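Glycosylation Associate Protein 3 (Streptococcus agalactiae serotype V, PDB 6OYC) is an accessory Sec secretory system protein that forms a complex with partner Gap proteins, probably supporting glycosylation and secretion of surface proteins. Local coordinates at residues Gly27-Pro35 against Asn125-His134; Lys223-Asn234 against Arg246-Ala256. All coordinates share one frame; numbering follows the deposited sequence.

Starting from the N terminus, in contact 1 strand 29-33, the partner of 22-26 on one edge, takes strand 130-140 as an antiparallel neighbour. Some 90 residues, rich in strands, are looped out between the two, so this contact closes a long loop of the beta-rich N-terminal part. Contact 2 comes later and closes a far shorter loop: strand 223-227 runs into helix 231-243 and strand 248-251 returns beside it, in the five-stranded parallel sheet. The two follow in series, neither nesting nor crossing. The centres of contact 1 and contact 2 are about 34 Å apart, on opposite sides of the chain's centre.

Contact 1 of 2, residues Gly27-Pro35 against Asn125-His134; sequences GKSVCFENP and NAGCSDFTFH
Lys28 and His134 meet through a water that donates to both carbonyl oxygens, while the lysine amine turns off to a salt bridge with Asp201. Next along, Ser29 OG sits 2.8 Å from His134 ND1, reaching the imidazole at its edge and in its plane. Glu77 takes NE2 on the same ring, so hydrogen bonds at both nitrogens fix its rotation. Strands 29-33 and 130-134 form an antiparallel pair in the N-terminal sheet, with 22-26 on the other edge of 29-33. Val30 pairs with Phe133 through two backbone bonds, Val30 N to Phe133 O and Phe133 N to Val30 O, both 2.8 Å. Cys31 faces Thr132 as a non-hydrogen-bonded pair.

Phe32 is the main apolar piece. Its N gives a straight bond to Phe131 O (2.8 Å), whereas the return bond from Phe131 N to Phe32 O is weak. Phe131 holds its ring between its own backbone N and carbonyl carbon (chi1 65°), which lays its face against CB of Phe32, 3.5 Å from the Phe131 centroid; the two rings are near parallel (18°) but slid apart. Asn125 ND2 approaches the Phe32 ring obliquely, 3.6 Å from CZ, and the ring edge meets Ser129 O.

Glu33 and Asp130 point the same way side by side, Glu33 OE2 staying 5.1 Å from Asp130 OD2. Asn34 N closes the ladder on Ser129 O at 2.9 Å. The chemistry implies a two-faced sheet: Val30, Phe32, Phe131 and Phe133 are buried, with Leu23 and Leu43 among their neighbours, while Cys31, Thr132, Glu33 and Asp130 make the other face more polar and more exposed.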
loop_
_atom_site.group_PDB
_atom_site.type_symbol
_atom_site.label_atom_id
_atom_site.label_comp_id
_atom_site.label_asym_id
_atom_site.label_seq_id
_atom_site.Cartn_x
_atom_site.Cartn_y
_atom_site.Cartn_z
ATOM N N GLY C 27 6.050 -10.698 -2.299
ATOM C CA GLY C 27 5.710 -9.497 -1.571
ATOM C C GLY C 27 4.257 -9.501 -1.166
ATOM O O GLY C 27 3.808 -10.397 -0.449
ATOM N N LYS C 28 3.498 -8.522 -1.640
ATOM C CA LYS C 28 2.058 -8.527 -1.438
ATOM C C LYS C 28 1.305 -9.120 -2.619
ATOM O O LYS C 28 0.105 -9.366 -2.503
ATOM C CB LYS C 28 1.567 -7.097 -1.157
ATOM C CG LYS C 28 1.985 -6.603 0.241
ATOM C CD LYS C 28 1.370 -5.259 0.625
ATOM C CE LYS C 28 2.152 -4.100 -0.000
ATOM N NZ LYS C 28 1.724 -2.777 0.544
ATOM N N SER C 29 1.977 -9.377 -3.733
ATOM C CA SER C 29 1.335 -9.838 -4.951
ATOM C C SER C 29 1.445 -11.355 -5.089
ATOM O O SER C 29 2.215 -12.018 -4.389
ATOM C CB SER C 29 1.957 -9.149 -6.162
ATOM O OG SER C 29 1.884 -7.752 -6.002
ATOM N N VAL C 30 0.645 -11.902 -6.009
ATOM C CA VAL C 30 0.562 -13.341 -6.226
ATOM C C VAL C 30 0.760 -13.632 -7.711
ATOM O O VAL C 30 0.044 -13.084 -8.560
ATOM C CB VAL C 30 -0.778 -13.919 -5.729
ATOM C CG1 VAL C 30 -0.764 -15.430 -5.811
ATOM C CG2 VAL C 30 -1.049 -13.462 -4.305
ATOM N N CYS C 31 1.734 -14.482 -8.024
ATOM C CA CYS C 31 1.963 -14.955 -9.388
ATOM C C CYS C 31 1.341 -16.343 -9.573
ATOM O O CYS C 31 1.635 -17.277 -8.817
ATOM C CB CYS C 31 3.455 -14.988 -9.722
ATOM S SG CYS C 31 3.817 -15.648 -11.403
ATOM N N PHE C 32 0.493 -16.468 -10.585
ATOM C CA PHE C 32 -0.260 -17.680 -10.874
ATOM C C PHE C 32 0.268 -18.309 -12.158
ATOM O O PHE C 32 0.472 -17.620 -13.163
ATOM C CB PHE C 32 -1.748 -17.337 -10.997
ATOM C CG PHE C 32 -2.627 -18.454 -11.497
ATOM C CD1 PHE C 32 -2.525 -18.932 -12.805
ATOM C CD2 PHE C 32 -3.619 -18.971 -10.675
ATOM C CE1 PHE C 32 -3.348 -19.944 -13.259
ATOM C CE2 PHE C 32 -4.452 -19.970 -11.122
ATOM C CZ PHE C 32 -4.320 -20.462 -12.415
ATOM N N GLU C 33 0.462 -19.623 -12.134
ATOM C CA GLU C 33 0.891 -20.352 -13.321
ATOM C C GLU C 33 0.174 -21.694 -13.339
ATOM O O GLU C 33 0.440 -22.561 -12.500
ATOM C CB GLU C 33 2.408 -20.539 -13.345
ATOM C CG GLU C 33 2.898 -21.320 -14.556
ATOM C CD GLU C 33 4.288 -21.882 -14.352
ATOM O OE1 GLU C 33 4.870 -21.649 -13.268
ATOM O OE2 GLU C 33 4.796 -22.565 -15.266
ATOM N N ASN C 34 -0.750 -21.859 -14.280
ATOM C CA ASN C 34 -1.418 -23.139 -14.495
ATOM C C ASN C 34 -1.631 -23.293 -15.992
ATOM O O ASN C 34 -2.620 -22.801 -16.553
ATOM C CB ASN C 34 -2.730 -23.234 -13.720
ATOM C CG ASN C 34 -3.262 -24.635 -13.672
ATOM O OD1 ASN C 34 -3.079 -25.403 -14.616
ATOM N ND2 ASN C 34 -3.936 -24.985 -12.576
ATOM N N PRO C 35 -0.708 -23.975 -16.676
ATOM C CA PRO C 35 -0.787 -24.039 -18.142
ATOM C C PRO C 35 -1.990 -24.807 -18.624
ATOM O O PRO C 35 -2.460 -24.573 -19.742
ATOM C CB PRO C 35 0.524 -24.737 -18.542
ATOM C CG PRO C 35 1.363 -24.789 -17.278
ATOM C CD PRO C 35 0.397 -24.790 -16.148
ATOM N N ASN C 125 -10.967 -17.528 -11.818
ATOM C CA ASN C 125 -10.169 -17.825 -13.002
ATOM C C ASN C 125 -11.069 -18.433 -14.069
ATOM O O ASN C 125 -11.746 -19.439 -13.814
ATOM C CB ASN C 125 -9.028 -18.790 -12.660
ATOM C CG ASN C 125 -8.089 -19.037 -13.839
ATOM O OD1 ASN C 125 -7.846 -18.144 -14.646
ATOM N ND2 ASN C 125 -7.557 -20.250 -13.934
ATOM N N ALA C 126 -11.070 -17.829 -15.258
ATOM C CA ALA C 126 -11.863 -18.324 -16.379
ATOM C C ALA C 126 -10.972 -18.781 -17.535
ATOM O O ALA C 126 -11.004 -18.191 -18.620
ATOM C CB ALA C 126 -12.839 -17.241 -16.848
ATOM N N GLY C 127 -10.169 -19.822 -17.306
ATOM C CA GLY C 127 -9.287 -20.368 -18.321
ATOM C C GLY C 127 -7.931 -19.703 -18.477
ATOM O O GLY C 127 -7.228 -20.009 -19.446
ATOM N N CYS C 128 -7.530 -18.822 -17.557
ATOM C CA CYS C 128 -6.267 -18.107 -17.696
ATOM C C CYS C 128 -5.082 -18.955 -17.242
ATOM O O CYS C 128 -5.136 -19.638 -16.215
ATOM C CB CYS C 128 -6.296 -16.801 -16.902
ATOM S SG CYS C 128 -4.751 -15.873 -16.992
ATOM N N SER C 129 -3.992 -18.883 -18.004
ATOM C CA SER C 129 -2.808 -19.692 -17.739
ATOM C C SER C 129 -1.778 -18.990 -16.865
ATOM O O SER C 129 -1.038 -19.663 -16.134
ATOM C CB SER C 129 -2.148 -20.094 -19.061
ATOM O OG SER C 129 -2.898 -21.119 -19.688
ATOM N N ASP C 130 -1.691 -17.664 -16.945
ATOM C CA ASP C 130 -0.697 -16.907 -16.202
ATOM C C ASP C 130 -1.260 -15.534 -15.883
ATOM O O ASP C 130 -1.778 -14.854 -16.770
ATOM C CB ASP C 130 0.607 -16.698 -16.982
ATOM C CG ASP C 130 1.203 -17.972 -17.480
ATOM O OD1 ASP C 130 0.687 -18.500 -18.483
ATOM O OD2 ASP C 130 2.213 -18.431 -16.902
ATOM N N PHE C 131 -1.124 -15.126 -14.625
ATOM C CA PHE C 131 -1.391 -13.749 -14.243
ATOM C C PHE C 131 -0.659 -13.429 -12.944
ATOM O O PHE C 131 -0.274 -14.330 -12.187
ATOM C CB PHE C 131 -2.897 -13.489 -14.109
ATOM C CG PHE C 131 -3.561 -14.260 -12.986
ATOM C CD1 PHE C 131 -3.542 -13.775 -11.687
ATOM C CD2 PHE C 131 -4.216 -15.447 -13.238
ATOM C CE1 PHE C 131 -4.154 -14.473 -10.665
ATOM C CE2 PHE C 131 -4.837 -16.151 -12.212
ATOM C CZ PHE C 131 -4.803 -15.668 -10.931
ATOM N N THR C 132 -0.488 -12.124 -12.693
ATOM C CA THR C 132 0.000 -11.595 -11.423
ATOM C C THR C 132 -1.091 -10.729 -10.818
ATOM O O THR C 132 -1.465 -9.706 -11.397
ATOM C CB THR C 132 1.284 -10.771 -11.592
ATOM O OG1 THR C 132 2.341 -11.615 -12.059
ATOM C CG2 THR C 132 1.703 -10.154 -10.251
ATOM N N PHE C 133 -1.593 -11.132 -9.657
ATOM C CA PHE C 133 -2.602 -10.371 -8.935
ATOM C C PHE C 133 -1.923 -9.480 -7.904
ATOM O O PHE C 133 -1.057 -9.941 -7.151
ATOM C CB PHE C 133 -3.603 -11.300 -8.249
ATOM C CG PHE C 133 -4.564 -10.587 -7.338
ATOM C CD1 PHE C 133 -5.709 -9.987 -7.852
ATOM C CD2 PHE C 133 -4.316 -10.499 -5.971
ATOM C CE1 PHE C 133 -6.593 -9.321 -7.012
ATOM C CE2 PHE C 133 -5.188 -9.845 -5.135
ATOM C CZ PHE C 133 -6.333 -9.256 -5.648
ATOM N N HIS C 134 -2.323 -8.213 -7.866
ATOM C CA HIS C 134 -1.782 -7.260 -6.897
ATOM C C HIS C 134 -2.768 -6.985 -5.773
ATOM O O HIS C 134 -2.449 -7.216 -4.605
ATOM C CB HIS C 134 -1.384 -5.949 -7.592
ATOM C CG HIS C 134 -0.344 -6.137 -8.645
ATOM N ND1 HIS C 134 0.916 -6.618 -8.359
ATOM C CD2 HIS C 134 -0.384 -5.954 -9.986
ATOM C CE1 HIS C 134 1.614 -6.707 -9.477
ATOM N NE2 HIS C 134 0.848 -6.314 -10.479
HETATM O O HOH W 1 -2.505 -9.768 -3.369
#

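Contact 2 of 2, residues Lys223-Asn234 against Arg246-Ala256; sequences KINVIAYGTQGN and RITAYINDCFA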
loop_
_atom_site.group_PDB
_atom_site.type_symbol
_atom_site.label_atom_id
_atom_site.label_comp_id
_atom_site.label_asym_id
_atom_site.label_seq_id
_atom_site.Cartn_x
_atom_site.Cartn_y
_atom_site.Cartn_z
ATOM N N LYS C 223 20.354 22.501 1.668
ATOM C CA LYS C 223 19.976 21.512 2.667
ATOM C C LYS C 223 18.732 20.776 2.185
ATOM O O LYS C 223 17.741 21.407 1.798
ATOM C CB LYS C 223 19.709 22.167 4.023
ATOM C CG LYS C 223 19.315 21.174 5.125
ATOM C CD LYS C 223 20.294 19.992 5.181
ATOM C CE LYS C 223 19.922 18.962 6.243
ATOM N NZ LYS C 223 20.951 17.872 6.274
ATOM N N ILE C 224 18.798 19.448 2.182
ATOM C CA ILE C 224 17.658 18.606 1.850
ATOM C C ILE C 224 17.205 17.891 3.116
ATOM O O ILE C 224 17.995 17.203 3.776
ATOM C CB ILE C 224 17.993 17.604 0.740
ATOM C CG1 ILE C 224 18.439 18.347 -0.522
ATOM C CG2 ILE C 224 16.774 16.705 0.434
ATOM C CD1 ILE C 224 18.706 17.426 -1.705
ATOM N N ASN C 225 15.941 18.076 3.464
ATOM C CA ASN C 225 15.278 17.293 4.494
ATOM C C ASN C 225 14.264 16.374 3.823
ATOM O O ASN C 225 13.490 16.814 2.962
ATOM C CB ASN C 225 14.590 18.195 5.514
ATOM C CG ASN C 225 15.545 19.154 6.175
ATOM O OD1 ASN C 225 16.440 18.746 6.912
ATOM N ND2 ASN C 225 15.348 20.445 5.931
ATOM N N VAL C 226 14.290 15.101 4.190
ATOM C CA VAL C 226 13.331 14.125 3.688
ATOM C C VAL C 226 12.404 13.776 4.847
ATOM O O VAL C 226 12.845 13.208 5.857
ATOM C CB VAL C 226 14.032 12.891 3.110
ATOM C CG1 VAL C 226 13.013 11.884 2.629
ATOM C CG2 VAL C 226 14.949 13.310 1.954
ATOM N N ILE C 227 11.131 14.175 4.716
ATOM C CA ILE C 227 10.097 14.010 5.736
ATOM C C ILE C 227 9.143 12.895 5.320
ATOM O O ILE C 227 8.706 12.835 4.162
ATOM C CB ILE C 227 9.307 15.315 5.943
ATOM C CG1 ILE C 227 10.247 16.471 6.289
ATOM C CG2 ILE C 227 8.223 15.139 7.001
ATOM C CD1 ILE C 227 10.036 17.675 5.407
ATOM N N ALA C 228 8.787 12.035 6.278
ATOM C CA ALA C 228 7.784 11.000 6.054
ATOM C C ALA C 228 6.892 10.847 7.281
ATOM O O ALA C 228 7.236 11.276 8.384
ATOM C CB ALA C 228 8.435 9.665 5.715
ATOM N N TYR C 229 5.732 10.211 7.068
ATOM C CA TYR C 229 4.713 10.021 8.098
ATOM C C TYR C 229 4.112 8.615 8.150
ATOM O O TYR C 229 3.342 8.337 9.077
ATOM C CB TYR C 229 3.564 11.016 7.889
ATOM C CG TYR C 229 2.885 10.813 6.567
ATOM C CD1 TYR C 229 3.362 11.443 5.417
ATOM C CD2 TYR C 229 1.784 9.967 6.451
ATOM C CE1 TYR C 229 2.752 11.251 4.201
ATOM C CE2 TYR C 229 1.172 9.766 5.233
ATOM C CZ TYR C 229 1.658 10.413 4.111
ATOM O OH TYR C 229 1.051 10.210 2.889
ATOM N N GLY C 230 4.391 7.746 7.169
ATOM C CA GLY C 230 3.843 6.405 7.136
ATOM C C GLY C 230 4.952 5.387 6.940
ATOM O O GLY C 230 6.122 5.742 6.794
ATOM N N THR C 231 4.549 4.112 6.898
ATOM C CA THR C 231 5.514 3.029 7.062
ATOM C C THR C 231 6.521 2.988 5.912
ATOM O O THR C 231 7.730 2.860 6.143
ATOM C CB THR C 231 4.786 1.680 7.221
ATOM O OG1 THR C 231 3.974 1.421 6.076
ATOM C CG2 THR C 231 3.880 1.689 8.449
ATOM N N GLN C 232 6.056 3.107 4.666
ATOM C CA GLN C 232 6.992 3.000 3.548
ATOM C C GLN C 232 7.840 4.262 3.391
ATOM O O GLN C 232 9.025 4.173 3.042
ATOM C CB GLN C 232 6.247 2.688 2.253
ATOM C CG GLN C 232 5.793 1.214 2.133
ATOM C CD GLN C 232 6.957 0.234 2.146
ATOM O OE1 GLN C 232 7.960 0.454 1.478
ATOM N NE2 GLN C 232 6.831 -0.846 2.914
ATOM N N GLY C 233 7.256 5.439 3.646
ATOM C CA GLY C 233 8.044 6.663 3.616
ATOM C C GLY C 233 9.096 6.699 4.710
ATOM O O GLY C 233 10.245 7.080 4.471
ATOM N N ASN C 234 8.711 6.328 5.935
ATOM C CA ASN C 234 9.684 6.280 7.023
ATOM C C ASN C 234 10.820 5.331 6.678
ATOM O O ASN C 234 11.986 5.616 6.954
ATOM C CB ASN C 234 9.019 5.842 8.333
ATOM C CG ASN C 234 8.024 6.855 8.874
ATOM O OD1 ASN C 234 8.185 8.055 8.712
ATOM N ND2 ASN C 234 6.990 6.361 9.537
ATOM N N ARG C 246 24.488 14.043 3.863
ATOM C CA ARG C 246 24.208 15.474 3.826
ATOM C C ARG C 246 22.745 15.794 4.112
ATOM O O ARG C 246 22.440 16.915 4.530
ATOM C CB ARG C 246 24.590 16.049 2.463
ATOM C CG ARG C 246 26.079 16.028 2.145
ATOM C CD ARG C 246 26.613 17.453 1.929
ATOM N NE ARG C 246 25.626 18.345 1.319
ATOM C CZ ARG C 246 25.475 18.500 0.003
ATOM N NH1 ARG C 246 26.252 17.813 -0.827
ATOM N NH2 ARG C 246 24.555 19.342 -0.485
ATOM N N ILE C 247 21.831 14.851 3.901
ATOM C CA ILE C 247 20.420 15.137 4.132
ATOM C C ILE C 247 20.036 14.741 5.558
ATOM O O ILE C 247 20.717 13.962 6.232
ATOM C CB ILE C 247 19.523 14.435 3.090
ATOM C CG1 ILE C 247 19.491 12.934 3.333
ATOM C CG2 ILE C 247 20.021 14.693 1.677
ATOM C CD1 ILE C 247 18.134 12.359 3.131
ATOM N N THR C 248 18.939 15.313 6.039
ATOM C CA THR C 248 18.352 14.929 7.314
ATOM C C THR C 248 17.008 14.267 7.049
ATOM O O THR C 248 16.197 14.774 6.261
ATOM C CB THR C 248 18.173 16.128 8.250
ATOM O OG1 THR C 248 19.444 16.732 8.503
ATOM C CG2 THR C 248 17.608 15.661 9.584
ATOM N N ALA C 249 16.791 13.126 7.683
ATOM C CA ALA C 249 15.524 12.424 7.611
ATOM C C ALA C 249 14.679 12.802 8.815
ATOM O O ALA C 249 15.178 12.856 9.943
ATOM C CB ALA C 249 15.736 10.907 7.575
ATOM N N TYR C 250 13.398 13.062 8.575
ATOM C CA TYR C 250 12.423 13.257 9.646
ATOM C C TYR C 250 11.350 12.187 9.503
ATOM O O TYR C 250 10.631 12.152 8.496
ATOM C CB TYR C 250 11.843 14.670 9.606
ATOM C CG TYR C 250 12.909 15.712 9.897
ATOM C CD1 TYR C 250 13.710 16.217 8.876
ATOM C CD2 TYR C 250 13.143 16.156 11.197
ATOM C CE1 TYR C 250 14.692 17.149 9.136
ATOM C CE2 TYR C 250 14.129 17.082 11.466
ATOM C CZ TYR C 250 14.895 17.573 10.432
ATOM O OH TYR C 250 15.867 18.500 10.690
ATOM N N ILE C 251 11.272 11.296 10.493
ATOM C CA ILE C 251 10.305 10.206 10.518
ATOM C C ILE C 251 9.527 10.260 11.825
ATOM O O ILE C 251 10.039 10.717 12.851
ATOM C CB ILE C 251 10.984 8.827 10.361
ATOM C CG1 ILE C 251 11.878 8.526 11.573
ATOM C CG2 ILE C 251 11.756 8.760 9.063
ATOM C CD1 ILE C 251 12.315 7.098 11.645
ATOM N N ASN C 252 8.280 9.782 11.788
ATOM C CA ASN C 252 7.439 9.742 12.978
ATOM C C ASN C 252 7.329 8.348 13.601
ATOM O O ASN C 252 6.434 8.122 14.423
ATOM C CB ASN C 252 6.044 10.294 12.663
ATOM C CG ASN C 252 5.286 9.439 11.673
ATOM O OD1 ASN C 252 5.779 8.406 11.216
ATOM N ND2 ASN C 252 4.067 9.862 11.337
ATOM N N ASP C 253 8.195 7.405 13.207
ATOM C CA ASP C 253 8.309 6.105 13.865
ATOM C C ASP C 253 7.065 5.225 13.677
ATOM O O ASP C 253 6.779 4.361 14.504
ATOM C CB ASP C 253 8.624 6.265 15.360
ATOM C CG ASP C 253 9.932 7.027 15.615
ATOM O OD1 ASP C 253 10.926 6.780 14.905
ATOM O OD2 ASP C 253 9.968 7.873 16.529
ATOM N N CYS C 254 6.307 5.422 12.607
ATOM C CA CYS C 254 5.214 4.521 12.266
ATOM C C CYS C 254 5.737 3.476 11.289
ATOM O O CYS C 254 6.116 3.809 10.156
ATOM C CB CYS C 254 4.040 5.288 11.660
ATOM S SG CYS C 254 3.214 6.336 12.855
ATOM N N PHE C 255 5.751 2.218 11.725
ATOM C CA PHE C 255 6.419 1.153 11.000
ATOM C C PHE C 255 5.585 -0.122 11.016
ATOM O O PHE C 255 4.856 -0.400 11.971
ATOM C CB PHE C 255 7.795 0.862 11.610
ATOM C CG PHE C 255 8.844 1.900 11.293
ATOM C CD1 PHE C 255 9.215 2.158 9.973
ATOM C CD2 PHE C 255 9.481 2.593 12.315
ATOM C CE1 PHE C 255 10.194 3.087 9.683
ATOM C CE2 PHE C 255 10.455 3.537 12.039
ATOM C CZ PHE C 255 10.817 3.789 10.720
ATOM N N ALA C 256 5.704 -0.892 9.949
ATOM C CA ALA C 256 5.369 -2.307 9.968
ATOM C C ALA C 256 6.606 -3.098 10.352
ATOM O O ALA C 256 7.706 -2.550 10.391
ATOM C CB ALA C 256 4.846 -2.729 8.601
#
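Val226 and Tyr250 sit within the backbone ladder between strands 223-227 and 248-251, which run parallel at 22°. Thr248 N reaches Ile224 O, Val226 N reaches Thr248 O, Tyr250 N reaches Val226 O (2.8 Å) and Ala228 N reaches Tyr250 O, the bonds alternating from strand to strand.

Side-chain polar contacts lie at both ends. Lys223, bent at its second torsion (chi2 50°), curls back so that NZ meets Thr248 OG1 at 2.9 Å; its approach to Arg246 O is modelled very short, and that length is doubtful. Past the strand ends, the amide of Asn234 donates twice from ND2, to Asn252 OD1 (2.9 Å) and to Cys254 O (2.8 Å), the second carbonyl lying in the amide plane. Asn252, its amide turned 65° from that of Asn234, passes its own ND2 to Tyr229 O at 2.8 Å. Both asparagines are buried, and this chain of bonds ties the loop 252-254 to the first turn of helix 231-243 and to Tyr229 just before it.

Among flat groups, Asn225 OD1 approaches Tyr250 at the ring edge, 3.2 Å from CE1, while Asn225 ND2 bonds Asn165. Phe255 brings CE1 to 3.3 Å from Asn234 CB, and Trp280 meets the same ring edge-to-face.

Apolar branches complete the contact: Ile247 sets CD1 3.5 Å from Val226 CG2 and presents CG2 to Ile224 CB.

Two parallel strands joined by a helix make a beta-alpha-beta crossover, with 223-227 the central strand and 248-251 between it and 289-291; the strand order 2-1-3-4-5 is consistent with a doubly wound alpha/beta fold.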